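Uncharacterized protein (Legionella pneumophila subsp. pneumophila, PDB 4WRP) is of unknown function but is a probable effector, represented here by its helical C-terminal domain of the DUF5617 family. Local coordinates at residues R42-D46 and I78-D83. Residues are numbered along the deposited sequence; the frame is centred on the assembly and turned at random.
Sequences RTVLD and IVKEID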
ATOM      1  N   ARG A  42       9.236  -1.331  -7.728  1.00 24.41           N
ATOM      2  CA  ARG A  42       8.405  -2.473  -8.184  1.00 24.16           C
ATOM      3  C   ARG A  42       8.860  -3.806  -7.584  1.00 24.69           C
ATOM      4  O   ARG A  42       8.054  -4.631  -7.088  1.00 23.99           O
ATOM      5  CB  ARG A  42       8.433  -2.567  -9.690  1.00 24.62           C
ATOM      6  CG  ARG A  42       7.451  -3.634 -10.192  1.00 25.32           C
ATOM      7  CD  ARG A  42       7.793  -4.194 -11.559  1.00 27.25           C
ATOM      8  NE  ARG A  42       6.759  -5.191 -11.929  1.00 28.06           N
ATOM      9  CZ  ARG A  42       6.713  -6.452 -11.485  1.00 29.36           C
ATOM     10  NH1 ARG A  42       7.659  -6.914 -10.667  1.00 30.43           N
ATOM     11  NH2 ARG A  42       5.719  -7.286 -11.867  1.00 29.02           N
ATOM     12  N   THR A  43      10.171  -4.014  -7.599  1.00 25.84           N
ATOM     13  CA  THR A  43      10.746  -5.211  -6.988  1.00 28.79           C
ATOM     14  C   THR A  43      10.350  -5.411  -5.532  1.00 28.58           C
ATOM     15  O   THR A  43       9.917  -6.496  -5.136  1.00 27.62           O
ATOM     16  CB  THR A  43      12.276  -5.214  -7.148  1.00 31.03           C
ATOM     17  OG1 THR A  43      12.533  -5.160  -8.547  1.00 33.43           O
ATOM     18  CG2 THR A  43      12.848  -6.489  -6.619  1.00 32.33           C
ATOM     19  N   VAL A  44      10.471  -4.341  -4.756  1.00 25.75           N
ATOM     20  CA  VAL A  44      10.144  -4.386  -3.359  1.00 25.07           C
ATOM     21  C   VAL A  44       8.646  -4.615  -3.131  1.00 23.47           C
ATOM     22  O   VAL A  44       8.247  -5.364  -2.233  1.00 22.71           O
ATOM     23  CB  VAL A  44      10.617  -3.082  -2.696  1.00 25.68           C
ATOM     24  CG1 VAL A  44      10.037  -2.916  -1.312  1.00 26.11           C
ATOM     25  CG2 VAL A  44      12.150  -3.086  -2.689  1.00 28.52           C
ATOM     26  N   LEU A  45       7.813  -3.937  -3.897  1.00 21.80           N
ATOM     27  CA  LEU A  45       6.358  -4.162  -3.790  1.00 22.66           C
ATOM     28  C   LEU A  45       5.996  -5.576  -4.196  1.00 22.72           C
ATOM     29  O   LEU A  45       5.161  -6.212  -3.568  1.00 24.58           O
ATOM     30  CB  LEU A  45       5.590  -3.156  -4.661  1.00 21.87           C
ATOM     31  CG  LEU A  45       5.760  -1.687  -4.365  1.00 23.20           C
ATOM     32  CD1 LEU A  45       4.899  -0.948  -5.414  1.00 23.54           C
ATOM     33  CD2 LEU A  45       5.338  -1.332  -2.964  1.00 23.23           C
ATOM     34  N   ASP A  46       6.613  -6.082  -5.248  1.00 25.03           N
ATOM     35  CA  ASP A  46       6.286  -7.456  -5.659  1.00 26.49           C
ATOM     36  C   ASP A  46       6.658  -8.443  -4.555  1.00 27.22           C
ATOM     37  O   ASP A  46       5.896  -9.308  -4.226  1.00 25.99           O
ATOM     38  CB  ASP A  46       6.988  -7.782  -6.968  1.00 29.65           C
ATOM     39  CG  ASP A  46       6.436  -9.064  -7.630  1.00 32.84           C
ATOM     40  OD1 ASP A  46       5.221  -9.377  -7.569  1.00 38.47           O
ATOM     41  OD2 ASP A  46       7.247  -9.761  -8.233  1.00 37.86           O
ATOM     42  N   ILE A  78      -1.368  -2.041  -7.579  1.00 24.76           N
ATOM     43  CA  ILE A  78      -0.399  -0.991  -7.960  1.00 22.85           C
ATOM     44  C   ILE A  78       0.741  -1.586  -8.834  1.00 23.33           C
ATOM     45  O   ILE A  78       1.195  -0.994  -9.824  1.00 25.34           O
ATOM     46  CB  ILE A  78       0.093  -0.243  -6.703  1.00 22.37           C
ATOM     47  CG1 ILE A  78      -1.078   0.498  -6.059  1.00 23.62           C
ATOM     48  CG2 ILE A  78       1.231   0.687  -7.034  1.00 23.20           C
ATOM     49  CD1 ILE A  78      -0.767   1.098  -4.689  1.00 24.60           C
ATOM     50  N   VAL A  79       1.248  -2.748  -8.475  1.00 24.08           N
ATOM     51  CA  VAL A  79       2.279  -3.401  -9.270  1.00 24.95           C
ATOM     52  C   VAL A  79       1.760  -3.623 -10.697  1.00 26.36           C
ATOM     53  O   VAL A  79       2.449  -3.385 -11.678  1.00 25.87           O
ATOM     54  CB  VAL A  79       2.712  -4.710  -8.638  1.00 26.54           C
ATOM     55  CG1 VAL A  79       3.568  -5.543  -9.601  1.00 26.82           C
ATOM     56  CG2 VAL A  79       3.457  -4.416  -7.330  1.00 25.52           C
ATOM     57  N   LYS A  80       0.522  -4.016 -10.814  1.00 25.47           N
ATOM     58  CA  LYS A  80      -0.053  -4.104 -12.142  1.00 28.70           C
ATOM     59  C   LYS A  80      -0.100  -2.746 -12.866  1.00 28.77           C
ATOM     60  O   LYS A  80       0.133  -2.684 -14.050  1.00 28.30           O
ATOM     61  CB  LYS A  80      -1.426  -4.682 -12.041  1.00 33.60           C
ATOM     62  CG  LYS A  80      -1.908  -5.283 -13.339  1.00 43.19           C
ATOM     63  CD  LYS A  80      -3.093  -6.212 -13.084  1.00 54.16           C
ATOM     64  CE  LYS A  80      -4.223  -5.983 -14.090  1.00 66.98           C
ATOM     65  NZ  LYS A  80      -5.569  -6.191 -13.463  1.00 77.14           N
ATOM     66  N   GLU A  81      -0.392  -1.663 -12.148  1.00 25.68           N
ATOM     67  CA  GLU A  81      -0.363  -0.345 -12.732  1.00 26.53           C
ATOM     68  C   GLU A  81       1.025   0.039 -13.227  1.00 25.47           C
ATOM     69  O   GLU A  81       1.154   0.753 -14.249  1.00 25.13           O
ATOM     70  CB  GLU A  81      -0.876   0.731 -11.719  1.00 27.65           C
ATOM     71  CG  GLU A  81      -2.371   0.660 -11.408  1.00 29.23           C
ATOM     72  CD  GLU A  81      -2.733   1.570 -10.185  1.00 33.70           C
ATOM     73  OE1 GLU A  81      -1.881   2.374  -9.668  1.00 28.23           O
ATOM     74  OE2 GLU A  81      -3.878   1.423  -9.702  1.00 34.73           O
ATOM     75  N   ILE A  82       2.055  -0.395 -12.504  1.00 24.53           N
ATOM     76  CA  ILE A  82       3.432  -0.205 -12.924  1.00 25.13           C
ATOM     77  C   ILE A  82       3.680  -0.961 -14.224  1.00 25.96           C
ATOM     78  O   ILE A  82       4.225  -0.389 -15.199  1.00 27.11           O
ATOM     79  CB  ILE A  82       4.453  -0.661 -11.853  1.00 25.13           C
ATOM     80  CG1 ILE A  82       4.367   0.243 -10.619  1.00 23.49           C
ATOM     81  CG2 ILE A  82       5.881  -0.527 -12.400  1.00 26.02           C
ATOM     82  CD1 ILE A  82       5.068  -0.321  -9.409  1.00 22.35           C
ATOM     83  N   ASP A  83       3.191  -2.192 -14.274  1.00 26.15           N
ATOM     84  CA  ASP A  83       3.431  -3.054 -15.423  1.00 27.32           C
ATOM     85  C   ASP A  83       2.751  -2.487 -16.625  1.00 28.24           C
ATOM     86  O   ASP A  83       3.272  -2.577 -17.725  1.00 27.74           O
ATOM     87  CB  ASP A  83       2.981  -4.492 -15.102  1.00 28.14           C
ATOM     88  CG  ASP A  83       3.947  -5.167 -14.097  1.00 31.02           C
ATOM     89  OD1 ASP A  83       5.089  -4.668 -13.983  1.00 32.73           O
ATOM     90  OD2 ASP A  83       3.584  -6.129 -13.384  1.00 33.09           O
TER
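Arg-42 and Asp-83 join two helices through a side-on, bidentate salt bridge; the axes of segments 42-46 and 78-83 approach to 10.1 Å, running roughly antiparallel at 147°. Arg-42 NE donates to Asp-83 OD1 at 2.7 Å, while Arg-42 NH2 reaches Asp-83 OD2 at 2.9 Å. Both oxygens use their syn lone pairs, and the guanidinium and carboxylate planes differ by only 23°, so the two nearly straight bonds fix the rotation of the arginine head. With CG anti to the backbone N (chi1 -173°) and the chain extended as far as NE, Arg-42 spans the gap. Its NH1 reaches one turn onward in a long salt bridge to Asp-46 OD2; Asp-46 OD1 pairs with Lys-50, its stronger partner.

This salt bridge lies on the solvent side, with Asp-83 exposed and Arg-42 partly so; on the buried side the packing tightens. Val-79 splits its branches between the two layers: CG1 sits against one guanidinium face, offset toward NH2, whereas CG2 presses on Leu-45 CB at 3.6 Å. Leu-45 CD1 meets Ile-82 CD1 at 4.0 Å, their side chains crossing at about a right angle, and Ile-82 CD1 and CG2 touch Arg-42 CB and CG, at 4.1 Å each. Trp-13 and Phe-17 of helix 6-21 and Leu-97 of helix 90-98 also pack on Leu-45. Helices 34-49 and 68-83 thus form a roughly antiparallel pair within an all-helical bundle, apolar inside and bordered by a salt-bridge network at the surface.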